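Side-chain contacts in penicillin-binding protein 2 (Pbp2) (Helicobacter pylori, PDB 5LP5), which binds MreC in a cell wall synthesis complex and probably cross-links peptidoglycan as a penicillin-binding transpeptidase: residues G123-Y127 with A128-P132; G167-L171 with Q172-D176; Y307-G310 with S311-M315. One frame throughout, in Å; residues are numbered along the deposited sequence.

Overall arrangement
Contacts 1 and 2 both join a strand end to the first turn of a short helix, and both lie in the dimerisation domain, their nearest atoms about 8 Å apart. Contact 1 is partly buried, meeting strand 63-76 on one side and the MreC chain on another; contact 2 lies at the surface, and its chemistry is polar, a serine cap beside an aspartate whose charge is paired with Lys188, outside the contact. Contact 3 belongs to the transpeptidase domain, about 55 Å from contact 1 between centres. It is buried, its proline and valines packing just before helix 314-324, in the 3-10 segment that holds the probable active-site serine.

Contact 1 of 3, residues G123-Y127 with A128-P132; sequences GFIPY and ATMQP
The amide of Met130 is shared by two carbonyls one residue apart, Pro126 O and Tyr127 O. Met130 N reaches Pro126 O at 3.2 Å, with an N-H...O angle of 140°; the bond from Met130 N to Tyr127 O, at 3.0 Å, is more bent and weak. This bifurcated grip closes the first turn of the short helix 127-130, which follows directly on strand 118-125 of the sheet in the N-terminal part of the chain. That strand ends in a G1 beta bulge, in which Phe124 and Ile125 both lie opposite Phe71.

On the side facing strand 63-76, the end of Ile125 lies near the end of Met130, Ile125 CD1 to Met130 CE at 4.0 Å. The methionine chain leaves with CG anti to the backbone N (chi1 -180°) and then bends at both of its next two torsions, which turns CE back toward the isoleucine. Both side chains also rest on Phe71 of strand 63-76, so the apolar contact carries the turn onto the neighbouring strand. The other branch of Ile125, CG2, meets CB and CG2 of Thr129, the two side chains crossing at about a right angle. Thr129 OG1 rests against the ring of Pro126, with Pro126 CD at 3.5 Å.

Tyr127 and Gln131 form the side of the turn that meets MreC. The tyrosine OH is hydrogen-bonded to Phe182 O of the MreC chain, and Gln131 OE1 to Ser158 of the same chain, so both polar ends are used in the interface between the two proteins. The glutamine amide plane stands 48° from the tyrosine ring. A bend at chi2 brings its nitrogen to the ring edge, in plane, with Gln131 NE2 3.7 Å from Tyr127 CD2.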
loop_
_atom_site.group_PDB
_atom_site.type_symbol
_atom_site.label_atom_id
_atom_site.label_comp_id
_atom_site.label_asym_id
_atom_site.label_seq_id
_atom_site.Cartn_x
_atom_site.Cartn_y
_atom_site.Cartn_z
ATOM N N GLY A 123 -7.683 14.067 2.855
ATOM C CA GLY A 123 -6.958 12.907 2.362
ATOM C C GLY A 123 -5.958 12.462 3.404
ATOM O O GLY A 123 -5.762 13.131 4.424
ATOM N N PHE A 124 -5.355 11.299 3.166
ATOM C CA PHE A 124 -4.380 10.724 4.086
ATOM C C PHE A 124 -4.892 10.758 5.503
ATOM O O PHE A 124 -4.441 11.576 6.294
ATOM C CB PHE A 124 -3.086 11.521 4.043
ATOM C CG PHE A 124 -2.190 11.162 2.914
ATOM C CD1 PHE A 124 -2.692 10.607 1.734
ATOM C CD2 PHE A 124 -0.827 11.407 3.024
ATOM C CE1 PHE A 124 -1.843 10.293 0.686
ATOM C CE2 PHE A 124 0.023 11.099 1.985
ATOM C CZ PHE A 124 -0.485 10.540 0.812
ATOM N N ILE A 125 -5.849 9.894 5.806
ATOM C CA ILE A 125 -6.359 9.735 7.152
ATOM C C ILE A 125 -5.921 8.359 7.654
ATOM O O ILE A 125 -6.187 7.359 6.992
ATOM C CB ILE A 125 -7.881 9.770 7.174
ATOM C CG1 ILE A 125 -8.386 10.913 6.316
ATOM C CG2 ILE A 125 -8.362 9.846 8.614
ATOM C CD1 ILE A 125 -9.886 10.968 6.196
ATOM N N PRO A 126 -5.238 8.299 8.806
ATOM C CA PRO A 126 -4.822 6.989 9.287
ATOM C C PRO A 126 -6.006 6.120 9.681
ATOM O O PRO A 126 -7.067 6.623 10.077
ATOM C CB PRO A 126 -3.956 7.309 10.500
ATOM C CG PRO A 126 -3.470 8.691 10.263
ATOM C CD PRO A 126 -4.600 9.388 9.559
ATOM N N TYR A 127 -5.818 4.812 9.539
ATOM C CA TYR A 127 -6.890 3.863 9.785
ATOM C C TYR A 127 -7.407 4.093 11.201
ATOM O O TYR A 127 -8.606 4.116 11.431
ATOM C CB TYR A 127 -6.381 2.435 9.591
ATOM C CG TYR A 127 -7.417 1.433 9.157
ATOM C CD1 TYR A 127 -7.473 0.997 7.854
ATOM C CD2 TYR A 127 -8.307 0.885 10.068
ATOM C CE1 TYR A 127 -8.415 0.069 7.449
ATOM C CE2 TYR A 127 -9.252 -0.046 9.684
ATOM C CZ TYR A 127 -9.308 -0.446 8.369
ATOM O OH TYR A 127 -10.254 -1.365 7.960
ATOM N N ALA A 128 -6.490 4.298 12.135
ATOM C CA ALA A 128 -6.844 4.389 13.539
ATOM C C ALA A 128 -7.622 5.649 13.824
ATOM O O ALA A 128 -8.485 5.671 14.688
ATOM C CB ALA A 128 -5.606 4.316 14.414
ATOM N N THR A 129 -7.315 6.699 13.101
ATOM C CA THR A 129 -8.068 7.932 13.227
ATOM C C THR A 129 -9.527 7.775 12.769
ATOM O O THR A 129 -10.427 8.439 13.287
ATOM C CB THR A 129 -7.398 9.036 12.390
ATOM O OG1 THR A 129 -6.015 9.113 12.770
ATOM C CG2 THR A 129 -8.123 10.370 12.554
ATOM N N MET A 130 -9.730 6.902 11.784
ATOM C CA MET A 130 -11.035 6.679 11.168
ATOM C C MET A 130 -11.910 5.798 12.077
ATOM O O MET A 130 -13.133 5.721 11.952
ATOM C CB MET A 130 -10.829 6.011 9.802
ATOM C CG MET A 130 -12.114 5.719 9.029
ATOM S SD MET A 130 -13.195 7.134 8.699
ATOM C CE MET A 130 -12.138 7.939 7.517
ATOM N N GLN A 131 -11.257 5.155 13.022
ATOM C CA GLN A 131 -11.892 4.144 13.819
ATOM C C GLN A 131 -13.171 4.648 14.533
ATOM O O GLN A 131 -14.215 3.997 14.435
ATOM C CB GLN A 131 -10.861 3.513 14.750
ATOM C CG GLN A 131 -11.105 2.047 15.043
ATOM C CD GLN A 131 -10.893 1.120 13.853
ATOM O OE1 GLN A 131 -11.862 0.683 13.243
ATOM N NE2 GLN A 131 -9.635 0.787 13.547
ATOM N N PRO A 132 -13.121 5.803 15.220
ATOM C CA PRO A 132 -14.360 6.374 15.782
ATOM C C PRO A 132 -15.201 7.195 14.795
ATOM O O PRO A 132 -16.351 7.469 15.071
ATOM C CB PRO A 132 -13.858 7.276 16.900
ATOM C CG PRO A 132 -12.448 7.618 16.543
ATOM C CD PRO A 132 -11.940 6.606 15.565
#

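Contact 2 of 3, residues G167-L171 with Q172-D176; sequences GVASL and QDLKD
Ser170 meets the first turn of helix 171-176 with both its side chain and its carbonyl. Ser170 CB lies 3.9 Å from Asp173 OD2. One bond further out, Ser170 OG accepts a hydrogen bond from Asp173 N at 2.8 Å, with an N-H...O angle of 148°. The torsion responsible is chi1 of 79°, which sets OG between the backbone N and the carbonyl carbon of its own residue and turns it toward the amides at the start of the helix. The same oxygen packs against the aspartate side chain, Ser170 OG lying 3.4 Å from Asp173 CB.

The Ser170 carbonyl supports the turn as well. Leu174 N donates to Ser170 O at 3.1 Å, while Asp173 N makes a weak second bond to it. The carboxylate of Asp173 has its main partner outside the turn, a salt bridge from OD2 to Lys188, whose ammonium also binds Val168 O and so ties the helix start to the strand before it.

On the apolar flank Leu174 CD2 reaches Ala169 CB at 3.6 Å. Ala169 and Asp173 also touch Val186 of strand 185-187. With Ser170 in the N-cap position, this is a serine N-cap where strand 166-168, antiparallel to strand 185-187, runs into helix 171-176.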
loop_
_atom_site.group_PDB
_atom_site.type_symbol
_atom_site.label_atom_id
_atom_site.label_comp_id
_atom_site.label_asym_id
_atom_site.label_seq_id
_atom_site.Cartn_x
_atom_site.Cartn_y
_atom_site.Cartn_z
ATOM N N GLY A 167 5.503 9.953 -6.607
ATOM C CA GLY A 167 4.835 11.227 -6.395
ATOM C C GLY A 167 3.608 11.384 -7.267
ATOM O O GLY A 167 3.230 10.466 -7.996
ATOM N N VAL A 168 2.993 12.560 -7.192
ATOM C CA VAL A 168 1.815 12.861 -8.002
ATOM C C VAL A 168 2.236 12.983 -9.454
ATOM O O VAL A 168 3.204 13.665 -9.759
ATOM C CB VAL A 168 1.116 14.177 -7.566
ATOM C CG1 VAL A 168 -0.040 14.489 -8.495
ATOM C CG2 VAL A 168 0.595 14.067 -6.149
ATOM N N ALA A 169 1.496 12.317 -10.333
ATOM C CA ALA A 169 1.719 12.412 -11.771
ATOM C C ALA A 169 1.781 13.871 -12.184
ATOM O O ALA A 169 0.825 14.607 -11.973
ATOM C CB ALA A 169 0.601 11.706 -12.534
ATOM N N SER A 170 2.912 14.292 -12.742
ATOM C CA SER A 170 3.013 15.610 -13.343
ATOM C C SER A 170 2.224 15.587 -14.650
ATOM O O SER A 170 2.020 14.522 -15.245
ATOM C CB SER A 170 4.470 15.971 -13.621
ATOM O OG SER A 170 4.927 15.339 -14.805
ATOM N N LEU A 171 1.786 16.757 -15.104
ATOM C CA LEU A 171 1.026 16.843 -16.357
ATOM C C LEU A 171 1.878 16.330 -17.525
ATOM O O LEU A 171 1.340 15.859 -18.526
ATOM C CB LEU A 171 0.505 18.270 -16.603
ATOM C CG LEU A 171 -0.781 18.660 -15.841
ATOM C CD1 LEU A 171 -0.660 18.576 -14.319
ATOM C CD2 LEU A 171 -1.210 20.063 -16.235
ATOM N N GLN A 172 3.202 16.394 -17.374
ATOM C CA GLN A 172 4.132 15.826 -18.359
ATOM C C GLN A 172 4.281 14.320 -18.235
ATOM O O GLN A 172 4.543 13.649 -19.232
ATOM C CB GLN A 172 5.517 16.476 -18.258
ATOM C CG GLN A 172 6.379 16.251 -19.495
ATOM C CD GLN A 172 7.168 17.495 -19.892
ATOM O OE1 GLN A 172 7.884 18.084 -19.077
ATOM N NE2 GLN A 172 7.026 17.906 -21.148
ATOM N N ASP A 173 4.149 13.799 -17.015
ATOM C CA ASP A 173 4.124 12.342 -16.771
ATOM C C ASP A 173 2.924 11.642 -17.451
ATOM O O ASP A 173 3.076 10.556 -18.017
ATOM C CB ASP A 173 4.118 12.039 -15.255
ATOM C CG ASP A 173 5.523 11.894 -14.661
ATOM O OD1 ASP A 173 6.412 11.356 -15.351
ATOM O OD2 ASP A 173 5.733 12.276 -13.484
ATOM N N LEU A 174 1.739 12.251 -17.374
ATOM C CA LEU A 174 0.522 11.702 -17.997
ATOM C C LEU A 174 0.706 11.573 -19.494
ATOM O O LEU A 174 0.182 10.652 -20.113
ATOM C CB LEU A 174 -0.678 12.619 -17.763
ATOM C CG LEU A 174 -1.133 12.971 -16.348
ATOM C CD1 LEU A 174 -2.378 13.845 -16.474
ATOM C CD2 LEU A 174 -1.406 11.740 -15.496
ATOM N N LYS A 175 1.435 12.539 -20.058
ATOM C CA LYS A 175 1.820 12.566 -21.471
ATOM C C LYS A 175 2.791 11.421 -21.802
ATOM O O LYS A 175 2.606 10.714 -22.791
ATOM C CB LYS A 175 2.471 13.922 -21.775
ATOM C CG LYS A 175 2.671 14.305 -23.234
ATOM C CD LYS A 175 3.890 15.220 -23.366
ATOM C CE LYS A 175 3.843 16.111 -24.599
ATOM N NZ LYS A 175 4.007 15.343 -25.861
ATOM N N ASP A 176 3.812 11.242 -20.961
ATOM C CA ASP A 176 4.856 10.219 -21.165
ATOM C C ASP A 176 4.305 8.808 -21.313
ATOM O O ASP A 176 4.684 8.077 -22.222
ATOM C CB ASP A 176 5.838 10.213 -19.986
ATOM C CG ASP A 176 6.798 11.387 -20.003
ATOM O OD1 ASP A 176 6.898 12.093 -21.042
ATOM O OD2 ASP A 176 7.456 11.586 -18.958
#

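Contact 3 of 3, residues Y307-G310 with S311-M315; sequences YPPG and SVVKM
Pro309 and Val313 cross obliquely, the pyrrolidine ring offering its CB and CG to one methyl of the valine. The closest approach is Pro309 CG to Val313 CG1, at 3.4 Å, and CB lies only slightly further from the same methyl. Val312 comes to the proline by another branch: Val312 CG2 touches Pro309 CB at 3.6 Å and lies 3.2 Å from Pro309 O. With chi1 at -59°, this CG2 stands between the backbone N and carbonyl carbon of Val312 and so faces the proline's carbonyl and ring. The proline is thus packed against two successive valines, and its ring also touches Phe437.

Gly310 links these groups with a positive phi of 69°, and its carbonyl receives a weak but almost straight bond from Val313 N, 3.4 Å from Gly310 O at an angle of 176°. Val313 CG2 lies beside that oxygen too. The 3-10 segment 311-313 carries Ser311 and leads into helix 314-324, whose first residue is Lys314. The two are spaced as in the SxxK motif, in which, as in other penicillin-binding proteins, the serine is probably the nucleophile.

Ser311 sets off from the backbone away from 307-310; its OG is hydrogen-bonded to Ser366 OG, and the serine also touches Lys513 of strand 511-517. Lys314 is extended beyond CB, and its NZ forms a salt bridge with Asp368 OD1.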
loop_
_atom_site.group_PDB
_atom_site.type_symbol
_atom_site.label_atom_id
_atom_site.label_comp_id
_atom_site.label_asym_id
_atom_site.label_seq_id
_atom_site.Cartn_x
_atom_site.Cartn_y
_atom_site.Cartn_z
ATOM N N TYR A 307 34.353 11.701 -9.613
ATOM C CA TYR A 307 35.532 11.978 -8.805
ATOM C C TYR A 307 36.770 11.495 -9.576
ATOM O O TYR A 307 36.667 10.569 -10.372
ATOM C CB TYR A 307 35.483 11.230 -7.472
ATOM C CG TYR A 307 34.249 11.414 -6.611
ATOM C CD1 TYR A 307 33.166 10.556 -6.720
ATOM C CD2 TYR A 307 34.202 12.392 -5.646
ATOM C CE1 TYR A 307 32.054 10.705 -5.914
ATOM C CE2 TYR A 307 33.104 12.545 -4.823
ATOM C CZ TYR A 307 32.034 11.690 -4.951
ATOM O OH TYR A 307 30.927 11.823 -4.136
ATOM N N PRO A 308 37.941 12.126 -9.343
ATOM C CA PRO A 308 39.177 11.586 -9.916
ATOM C C PRO A 308 39.490 10.241 -9.276
ATOM O O PRO A 308 39.474 10.135 -8.049
ATOM C CB PRO A 308 40.250 12.632 -9.545
ATOM C CG PRO A 308 39.507 13.835 -9.094
ATOM C CD PRO A 308 38.176 13.367 -8.579
ATOM N N PRO A 309 39.755 9.209 -10.088
ATOM C CA PRO A 309 39.952 7.887 -9.490
ATOM C C PRO A 309 41.204 7.775 -8.607
ATOM O O PRO A 309 41.199 7.007 -7.638
ATOM C CB PRO A 309 40.035 6.950 -10.705
ATOM C CG PRO A 309 40.451 7.802 -11.815
ATOM C CD PRO A 309 39.894 9.175 -11.547
ATOM N N GLY A 310 42.239 8.547 -8.932
ATOM C CA GLY A 310 43.522 8.439 -8.266
ATOM C C GLY A 310 44.230 7.139 -8.607
ATOM O O GLY A 310 44.032 6.557 -9.690
ATOM N N SER A 311 45.028 6.652 -7.659
ATOM C CA SER A 311 45.893 5.496 -7.891
ATOM C C SER A 311 45.148 4.196 -8.274
ATOM O O SER A 311 45.776 3.283 -8.806
ATOM C CB SER A 311 46.791 5.269 -6.662
ATOM O OG SER A 311 47.519 6.449 -6.310
ATOM N N VAL A 312 43.834 4.110 -8.029
ATOM C CA VAL A 312 43.062 2.866 -8.289
ATOM C C VAL A 312 43.163 2.380 -9.745
ATOM O O VAL A 312 42.972 1.198 -10.042
ATOM C CB VAL A 312 41.549 2.997 -7.935
ATOM C CG1 VAL A 312 41.344 3.357 -6.484
ATOM C CG2 VAL A 312 40.858 4.022 -8.805
ATOM N N VAL A 313 43.456 3.313 -10.642
ATOM C CA VAL A 313 43.586 3.003 -12.059
ATOM C C VAL A 313 44.873 2.242 -12.398
ATOM O O VAL A 313 44.998 1.683 -13.497
ATOM C CB VAL A 313 43.562 4.289 -12.902
ATOM C CG1 VAL A 313 42.318 5.115 -12.590
ATOM C CG2 VAL A 313 44.827 5.112 -12.671
ATOM N N LYS A 314 45.816 2.209 -11.455
ATOM C CA LYS A 314 47.195 1.813 -11.746
ATOM C C LYS A 314 47.349 0.429 -12.346
ATOM O O LYS A 314 48.205 0.237 -13.209
ATOM C CB LYS A 314 48.079 1.958 -10.510
ATOM C CG LYS A 314 48.562 3.383 -10.332
ATOM C CD LYS A 314 49.302 3.629 -9.027
ATOM C CE LYS A 314 49.713 5.096 -8.954
ATOM N NZ LYS A 314 50.431 5.437 -7.705
ATOM N N MET A 315 46.529 -0.528 -11.916
ATOM C CA MET A 315 46.601 -1.861 -12.508
ATOM C C MET A 315 46.013 -1.891 -13.940
ATOM O O MET A 315 46.403 -2.726 -14.769
ATOM C CB MET A 315 46.013 -2.955 -11.580
ATOM C CG MET A 315 44.674 -2.696 -10.877
ATOM S SD MET A 315 44.636 -1.790 -9.301
ATOM C CE MET A 315 46.057 -2.500 -8.514
#